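Local coordinates for protein TRAP dicarboxylate transporter, DctP subunit (Anaerococcus prevoti, PDB 4N91) that binds alpha- and beta-D-glucuronate in the cleft of a two-lobed solute-binding fold, probably to deliver a sugar acid to a TRAP transporter, at residues A[119-124]-A[146-151]; A[47-52]-A[267-272]; A[155-160]-A[230-235]. All blocks are in the same frame, centred on the assembly; numbering follows the deposited sequence.

Contact 1 of 3, residues A[119-124]-A[146-151]; sequences EAYHHV and VTWLDA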
# COMPACT_ATOMS: atom_id res chain seq x y z
N GLU A 119 15.86 1.93 1.52
CA GLU A 119 16.64 1.75 0.30
C GLU A 119 16.55 0.30 -0.18
O GLU A 119 16.42 0.05 -1.38
CB GLU A 119 18.12 2.13 0.50
CG GLU A 119 18.33 3.46 1.19
CD GLU A 119 18.35 3.30 2.71
OE1 GLU A 119 19.30 2.65 3.23
OE2 GLU A 119 17.44 3.81 3.39
N ALA A 120 16.64 -0.67 0.73
CA ALA A 120 16.48 -2.07 0.34
C ALA A 120 15.13 -2.29 -0.33
O ALA A 120 15.03 -2.88 -1.40
CB ALA A 120 16.63 -3.00 1.56
N TYR A 121 14.09 -1.76 0.32
CA TYR A 121 12.73 -1.83 -0.18
C TYR A 121 12.59 -1.27 -1.60
O TYR A 121 12.05 -1.93 -2.49
CB TYR A 121 11.86 -1.07 0.83
CG TYR A 121 10.43 -0.82 0.43
CD1 TYR A 121 9.66 -1.81 -0.16
CD2 TYR A 121 9.83 0.40 0.70
CE1 TYR A 121 8.32 -1.58 -0.50
CE2 TYR A 121 8.50 0.65 0.37
CZ TYR A 121 7.75 -0.34 -0.23
OH TYR A 121 6.45 -0.10 -0.56
N HIS A 122 13.07 -0.05 -1.82
CA HIS A 122 12.91 0.58 -3.13
C HIS A 122 13.65 -0.21 -4.20
O HIS A 122 13.16 -0.34 -5.33
CB HIS A 122 13.44 2.00 -3.08
CG HIS A 122 12.66 2.89 -2.17
ND1 HIS A 122 13.08 4.15 -1.83
CD2 HIS A 122 11.49 2.69 -1.52
CE1 HIS A 122 12.21 4.69 -1.00
NE2 HIS A 122 11.24 3.82 -0.79
N HIS A 123 14.82 -0.73 -3.86
CA HIS A 123 15.59 -1.47 -4.85
C HIS A 123 14.91 -2.79 -5.19
O HIS A 123 14.94 -3.21 -6.34
CB HIS A 123 17.01 -1.71 -4.36
CG HIS A 123 17.91 -0.54 -4.58
ND1 HIS A 123 18.08 0.46 -3.64
CD2 HIS A 123 18.65 -0.18 -5.65
CE1 HIS A 123 18.92 1.37 -4.12
NE2 HIS A 123 19.27 1.01 -5.34
N VAL A 124 14.31 -3.42 -4.19
CA VAL A 124 13.51 -4.62 -4.42
C VAL A 124 12.36 -4.36 -5.39
O VAL A 124 12.19 -5.10 -6.36
CB VAL A 124 13.01 -5.25 -3.10
CG1 VAL A 124 11.90 -6.27 -3.35
CG2 VAL A 124 14.17 -5.90 -2.36
N VAL A 146 1.43 -3.16 -12.97
CA VAL A 146 2.25 -2.46 -13.94
C VAL A 146 3.33 -1.58 -13.33
O VAL A 146 4.36 -1.31 -13.98
CB VAL A 146 1.40 -1.63 -14.93
CG1 VAL A 146 0.52 -2.57 -15.78
CG2 VAL A 146 0.60 -0.54 -14.21
N THR A 147 3.13 -1.18 -12.07
CA THR A 147 4.15 -0.48 -11.30
C THR A 147 3.73 -0.46 -9.84
O THR A 147 2.67 -0.98 -9.50
CB THR A 147 4.45 0.95 -11.85
OG1 THR A 147 5.64 1.47 -11.24
CG2 THR A 147 3.31 1.89 -11.61
N TRP A 148 4.58 0.12 -9.01
CA TRP A 148 4.30 0.29 -7.59
C TRP A 148 4.38 1.77 -7.22
O TRP A 148 4.90 2.61 -7.96
CB TRP A 148 5.29 -0.53 -6.76
CG TRP A 148 6.72 0.01 -6.83
CD1 TRP A 148 7.63 -0.15 -7.85
CD2 TRP A 148 7.39 0.78 -5.82
NE1 TRP A 148 8.81 0.49 -7.54
CE2 TRP A 148 8.69 1.05 -6.29
CE3 TRP A 148 7.02 1.24 -4.56
CZ2 TRP A 148 9.61 1.78 -5.56
CZ3 TRP A 148 7.94 1.97 -3.82
CH2 TRP A 148 9.22 2.23 -4.33
N LEU A 149 3.83 2.09 -6.05
CA LEU A 149 3.86 3.43 -5.52
C LEU A 149 4.28 3.33 -4.07
O LEU A 149 3.94 2.36 -3.39
CB LEU A 149 2.49 4.10 -5.62
CG LEU A 149 1.84 4.08 -7.02
CD1 LEU A 149 0.42 4.51 -6.92
CD2 LEU A 149 2.59 4.91 -8.04
N ASP A 150 4.99 4.35 -3.58
CA ASP A 150 5.51 4.36 -2.22
C ASP A 150 4.39 4.73 -1.24
O ASP A 150 3.66 5.70 -1.45
CB ASP A 150 6.61 5.42 -2.14
CG ASP A 150 7.57 5.21 -0.97
OD1 ASP A 150 7.28 4.45 -0.03
OD2 ASP A 150 8.66 5.85 -1.02
N ALA A 151 4.26 3.94 -0.19
CA ALA A 151 3.35 4.24 0.92
C ALA A 151 4.11 4.20 2.25
O ALA A 151 3.52 3.98 3.31
CB ALA A 151 2.18 3.28 0.92
O HOH W 1 5.10 1.48 1.16
O HOH W 2 9.37 3.92 1.41
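His122 and Trp148 make the close-packed part of this contact: CD2 of the His122 imidazole lies 3.6 Å from CH2 of the Trp148 indole. Their side chains cross at about a right angle, although the ring planes differ by only 36°. Tyr121 joins them from the preceding helix position, its ring turned 56° from the indole and its OH 4.1 Å from Trp148 CZ3, so three rings form an aromatic cluster between helix and strand. A chi1 of 69° places Trp148 CG between backbone N and carbonyl carbon and swings the indole out to the helix, where NE1 bonds to Asp126.

The other side is looser and bridged by water. Water 2 donates to Asp150 OD1 (2.6 Å) and is also hydrogen-bonded to His122 NE2 (2.9 Å), while OD1 takes a further bond from Gly152 N. Water 1 spans from Tyr121 OH (2.7 Å) to Ala151 N; Ala151 itself touches the bound sugar acid. With an alanine in place of His122, Trp148 CH2 would probably border a gap and water 2 would lose its anchor on the helix.

Strand 143-149 is an edge strand beside 242-247; helix 256-290 reaches it through the Asn270 ND2 bond to Trp148 O, and helix 322-334 packs against the far side of helix 118-125.

Contact 2 of 3, residues A[47-52]-A[267-272]; sequences LGLLAF and KVLNEV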
# COMPACT_ATOMS: atom_id res chain seq x y z
N LEU A 47 -1.33 13.05 -7.60
CA LEU A 47 -0.40 13.88 -8.36
C LEU A 47 0.33 13.02 -9.39
O LEU A 47 0.52 13.45 -10.53
CB LEU A 47 0.61 14.57 -7.44
CG LEU A 47 -0.01 15.42 -6.34
CD1 LEU A 47 1.08 16.01 -5.45
CD2 LEU A 47 -0.86 16.50 -6.93
N GLY A 48 0.75 11.82 -9.00
CA GLY A 48 1.36 10.91 -9.96
C GLY A 48 0.41 10.53 -11.09
O GLY A 48 0.78 10.47 -12.27
N LEU A 49 -0.84 10.25 -10.74
CA LEU A 49 -1.79 9.85 -11.78
C LEU A 49 -2.14 11.00 -12.71
O LEU A 49 -2.37 10.79 -13.91
CB LEU A 49 -3.02 9.20 -11.16
CG LEU A 49 -2.82 7.81 -10.55
CD1 LEU A 49 -4.00 7.40 -9.71
CD2 LEU A 49 -2.57 6.78 -11.65
N LEU A 50 -2.16 12.23 -12.20
CA LEU A 50 -2.36 13.39 -13.06
C LEU A 50 -1.18 13.50 -14.03
O LEU A 50 -1.35 13.86 -15.20
CB LEU A 50 -2.48 14.67 -12.24
CG LEU A 50 -3.80 14.85 -11.46
CD1 LEU A 50 -3.77 16.18 -10.73
CD2 LEU A 50 -5.00 14.76 -12.39
N ALA A 51 0.02 13.18 -13.56
CA ALA A 51 1.21 13.21 -14.45
C ALA A 51 1.11 12.12 -15.53
O ALA A 51 1.42 12.34 -16.71
CB ALA A 51 2.47 13.06 -13.64
N PHE A 52 0.66 10.95 -15.12
CA PHE A 52 0.34 9.86 -16.05
C PHE A 52 -0.64 10.32 -17.14
O PHE A 52 -0.39 10.12 -18.35
CB PHE A 52 -0.25 8.69 -15.25
CG PHE A 52 -0.90 7.62 -16.10
CD1 PHE A 52 -0.13 6.72 -16.81
CD2 PHE A 52 -2.28 7.50 -16.15
CE1 PHE A 52 -0.72 5.72 -17.59
CE2 PHE A 52 -2.88 6.49 -16.93
CZ PHE A 52 -2.10 5.62 -17.65
N LYS A 267 5.80 4.47 -15.84
CA LYS A 267 7.09 4.80 -15.27
C LYS A 267 7.06 6.22 -14.74
O LYS A 267 7.57 6.51 -13.66
CB LYS A 267 8.19 4.67 -16.31
CG LYS A 267 9.57 4.84 -15.71
CD LYS A 267 10.67 4.71 -16.79
CE LYS A 267 10.52 3.45 -17.63
NZ LYS A 267 11.55 3.41 -18.72
N VAL A 268 6.46 7.12 -15.50
CA VAL A 268 6.30 8.50 -15.04
C VAL A 268 5.48 8.56 -13.75
O VAL A 268 5.81 9.31 -12.82
CB VAL A 268 5.64 9.39 -16.13
CG1 VAL A 268 5.26 10.76 -15.56
CG2 VAL A 268 6.59 9.56 -17.29
N LEU A 269 4.41 7.79 -13.72
CA LEU A 269 3.56 7.67 -12.53
C LEU A 269 4.38 7.28 -11.30
O LEU A 269 4.33 7.91 -10.25
CB LEU A 269 2.50 6.60 -12.81
CG LEU A 269 1.71 6.08 -11.63
CD1 LEU A 269 1.02 7.18 -10.85
CD2 LEU A 269 0.68 5.07 -12.17
N ASN A 270 5.17 6.22 -11.46
CA ASN A 270 6.04 5.75 -10.39
C ASN A 270 6.99 6.87 -9.94
O ASN A 270 7.14 7.14 -8.74
CB ASN A 270 6.82 4.52 -10.87
CG ASN A 270 7.87 4.05 -9.89
OD1 ASN A 270 9.04 4.42 -9.99
ND2 ASN A 270 7.46 3.23 -8.95
N GLU A 271 7.63 7.52 -10.89
CA GLU A 271 8.63 8.54 -10.57
C GLU A 271 8.04 9.77 -9.88
O GLU A 271 8.58 10.25 -8.89
CB GLU A 271 9.36 8.97 -11.84
CG GLU A 271 10.23 7.83 -12.39
CD GLU A 271 10.63 8.03 -13.82
OE1 GLU A 271 10.02 8.88 -14.51
OE2 GLU A 271 11.59 7.36 -14.28
N VAL A 272 6.92 10.25 -10.39
CA VAL A 272 6.30 11.46 -9.85
C VAL A 272 5.69 11.18 -8.49
O VAL A 272 5.90 11.94 -7.55
CB VAL A 272 5.24 12.03 -10.81
CG1 VAL A 272 4.47 13.15 -10.15
CG2 VAL A 272 5.92 12.53 -12.08
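Val272 N donates to Val268 O at 2.8 Å, the shortest hydrogen bond within the two segments, and this turn of helix 256-290 carries both valines against Ala51 of the facing helix. The two segments form a near-antiparallel helix pair, their N-to-C directions 149° apart, within the first lobe of the TRAP solute-binding fold; the long helix 256-290 is a hallmark of that family. Their axes approach to 7.9 Å, which is close for helices. The lack of a side chain at Gly48 probably allows this, Gly48 CA lying 4.7 Å from Leu269 CA. A beta carbon modelled on Gly48 would point at the partner helix and come within 3.1 Å of Leu269 CD1, too tight to be comfortable.

Leu269 exploits the bare backbone. Its CG is anti to the backbone N (chi1 166°), and chi2 of 56° then brings CD1 over the peptide that joins Gly48 to Leu49, 3.4 Å from Gly48 C. The Leu49 side chain starts off facing away from the partner helix, yet its CD2 returns to lie beside the branches of Leu269, 3.7 Å from CD1, the two side chains pointing the same way. Past this pair Leu269 rests on Leu149 of strand 143-149, and Leu49 on Val68 of strand 64-69, so the helices share a core with both edge strands of one sheet. Phe52 meets Leu269 chiefly through its CB, and its ring leads away to lie near-parallel to that of Phe266.

Ala51, on the partly exposed side, offers a single methyl to both valines: its CB is 3.8 Å from Val272 CG2 and slightly farther from Val268 CG1. The other branch of Val272 turns back to the glycine, CG1 lying 3.8 Å from Gly48 CA.

Contact 3 of 3, residues A[155-160]-A[230-235]; sequences SFYTKD and KYYSYD
Tyr157 and Tyr232 meet from adjoining antiparallel strands, their ring planes near-parallel (11° apart) but touching rim to rim, with neither over the face of the other. Tyr157 CD1 comes 3.7 Å from Tyr232 CD2. Different first torsions bring the rims together: Tyr157 CG sits between backbone N and carbonyl carbon (chi1 48°), whereas Tyr232 CG swings anti to its N. The residues form a non-hydrogen-bonded pair, and the phenols find separate anchors, Tyr157 OH on His225 and Tyr232 OH on the Asn215 carbonyl. Water 3 also donates to Tyr232 OH and is hydrogen-bonded to Ser155 OG, which also bonds to Met236 N.

On the face that carries Phe156, Thr158, Tyr231 and Ser233, the Tyr231 and Thr158 side chains cross at about a right angle. The edge of the Tyr231 ring looks toward the turn after the strand, CE2 lying 3.6 Å from Lys159 O. Between these two residues Thr158 N donates to Tyr231 O (3.0 Å), and a weak return bond runs from Tyr231 N to Thr158 O. Farther along, Ser233 N meets Phe156 O at 2.9 Å, almost straight on.

Asp235 adds a side-chain bond to the strand pairing: its OD1 accepts from Phe156 N at 3.0 Å. Its carboxylate is turned only 16° from the Phe156 ring plane, with OD2 3.3 Å from CE2. A bond from His237 ND1 to OD2 steadies the group, so each carboxylate oxygen has a hydrogen-bonding partner.

Strand 154-158 lies between 231-238 and 212-215, whose last residue, Asn215, binds glucuronate beside Tyr157; this is the central antiparallel part of the second lobe's mixed sheet, as in the two-lobed periplasmic binding protein fold.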
# COMPACT_ATOMS: atom_id res chain seq x y z
N SER A 155 2.95 1.94 10.99
CA SER A 155 3.14 1.89 12.43
C SER A 155 1.81 2.09 13.14
O SER A 155 0.92 2.73 12.58
CB SER A 155 4.06 3.03 12.85
OG SER A 155 5.40 2.78 12.46
N PHE A 156 1.73 1.66 14.40
CA PHE A 156 0.50 1.79 15.20
C PHE A 156 0.23 3.21 15.67
O PHE A 156 1.14 3.93 16.11
CB PHE A 156 0.57 0.85 16.40
CG PHE A 156 0.52 -0.60 16.01
CD1 PHE A 156 -0.62 -1.13 15.47
CD2 PHE A 156 1.64 -1.43 16.17
CE1 PHE A 156 -0.66 -2.46 15.06
CE2 PHE A 156 1.59 -2.74 15.78
CZ PHE A 156 0.46 -3.26 15.22
N TYR A 157 -1.03 3.60 15.63
CA TYR A 157 -1.46 4.81 16.32
C TYR A 157 -2.78 4.52 17.03
O TYR A 157 -3.60 3.73 16.58
CB TYR A 157 -1.60 6.01 15.38
CG TYR A 157 -2.37 5.80 14.08
CD1 TYR A 157 -1.72 5.34 12.94
CD2 TYR A 157 -3.73 6.10 13.99
CE1 TYR A 157 -2.40 5.20 11.74
CE2 TYR A 157 -4.42 5.94 12.81
CZ TYR A 157 -3.75 5.49 11.68
OH TYR A 157 -4.41 5.35 10.48
N THR A 158 -2.94 5.15 18.19
CA THR A 158 -4.03 4.87 19.06
C THR A 158 -4.57 6.16 19.69
O THR A 158 -3.91 7.19 19.71
CB THR A 158 -3.56 3.95 20.19
OG1 THR A 158 -2.39 4.54 20.78
CG2 THR A 158 -3.19 2.56 19.67
N LYS A 159 -5.79 6.06 20.21
CA LYS A 159 -6.47 7.17 20.85
C LYS A 159 -6.12 7.36 22.32
O LYS A 159 -5.79 8.47 22.74
CB LYS A 159 -7.98 6.95 20.71
CG LYS A 159 -8.83 8.04 21.36
CD LYS A 159 -10.28 7.89 20.93
CE LYS A 159 -11.14 9.03 21.45
NZ LYS A 159 -11.15 9.02 22.92
N ASP A 160 -6.26 6.30 23.10
CA ASP A 160 -6.29 6.42 24.56
C ASP A 160 -5.01 6.09 25.24
O ASP A 160 -4.68 6.70 26.25
CB ASP A 160 -7.39 5.54 25.15
CG ASP A 160 -8.78 6.10 24.89
OD1 ASP A 160 -8.91 7.34 24.77
OD2 ASP A 160 -9.74 5.30 24.80
N LYS A 230 -3.74 10.55 18.92
CA LYS A 230 -2.59 11.41 19.12
C LYS A 230 -1.33 10.68 19.55
O LYS A 230 -0.35 11.33 19.90
CB LYS A 230 -2.89 12.49 20.16
CG LYS A 230 -4.19 13.26 19.99
CD LYS A 230 -4.10 14.26 18.88
CE LYS A 230 -5.32 15.21 18.95
NZ LYS A 230 -5.51 15.89 17.68
N TYR A 231 -1.36 9.35 19.60
CA TYR A 231 -0.16 8.57 19.91
C TYR A 231 0.23 7.76 18.67
O TYR A 231 -0.46 6.82 18.30
CB TYR A 231 -0.39 7.62 21.07
CG TYR A 231 -0.79 8.29 22.37
CD1 TYR A 231 0.13 9.01 23.13
CD2 TYR A 231 -2.08 8.19 22.84
CE1 TYR A 231 -0.25 9.61 24.31
CE2 TYR A 231 -2.47 8.81 24.02
CZ TYR A 231 -1.56 9.52 24.73
OH TYR A 231 -1.96 10.09 25.94
N TYR A 232 1.35 8.13 18.06
CA TYR A 232 1.84 7.44 16.88
C TYR A 232 3.19 6.85 17.23
O TYR A 232 4.13 7.59 17.50
CB TYR A 232 1.93 8.37 15.68
CG TYR A 232 2.30 7.70 14.36
CD1 TYR A 232 3.60 7.38 14.06
CD2 TYR A 232 1.33 7.42 13.41
CE1 TYR A 232 3.94 6.79 12.85
CE2 TYR A 232 1.67 6.80 12.20
CZ TYR A 232 2.99 6.50 11.93
OH TYR A 232 3.34 5.91 10.76
N SER A 233 3.26 5.53 17.21
CA SER A 233 4.41 4.79 17.71
C SER A 233 5.15 4.03 16.59
O SER A 233 4.61 3.08 16.04
CB SER A 233 3.95 3.82 18.80
OG SER A 233 5.04 3.07 19.31
N TYR A 234 6.38 4.43 16.30
CA TYR A 234 7.12 3.96 15.15
C TYR A 234 7.67 2.54 15.30
O TYR A 234 8.89 2.33 15.34
CB TYR A 234 8.26 4.92 14.85
CG TYR A 234 7.90 6.17 14.06
CD1 TYR A 234 7.68 6.10 12.69
CD2 TYR A 234 7.82 7.42 14.65
CE1 TYR A 234 7.40 7.21 11.94
CE2 TYR A 234 7.51 8.55 13.90
CZ TYR A 234 7.32 8.43 12.54
OH TYR A 234 7.06 9.54 11.78
N ASP A 235 6.77 1.57 15.38
CA ASP A 235 7.20 0.19 15.39
C ASP A 235 7.57 -0.27 13.97
O ASP A 235 8.30 -1.24 13.81
CB ASP A 235 6.14 -0.71 16.00
CG ASP A 235 4.91 -0.83 15.14
OD1 ASP A 235 4.29 0.22 14.90
OD2 ASP A 235 4.57 -1.96 14.71
O HOH W 3 5.74 4.39 10.28
O HOH W 4 0.57 4.46 20.08
O HOH W 5 -5.37 10.61 21.27
O HOH W 6 -4.33 9.92 26.74

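From the N terminus, helix 44-60 comes first and is met by helix 256-290 at contact 2, which closes the longest loop, 214 residues between segments. Contacts 1 and 3 both nest inside that loop and follow one another in series: contact 1 joins helix 118-125 to strand 143-149, and the chain then passes directly into strand 154-158, where contact 3 opens, to close at strand 231-238. Contacts 1 and 2 share the first lobe and touch where strand 143-149 meets helix 256-290, Thr147 packing on Asn270. Contact 3 belongs to the second lobe, its nearest atoms about 19 Å from contact 2, with glucuronate bound between the lobes.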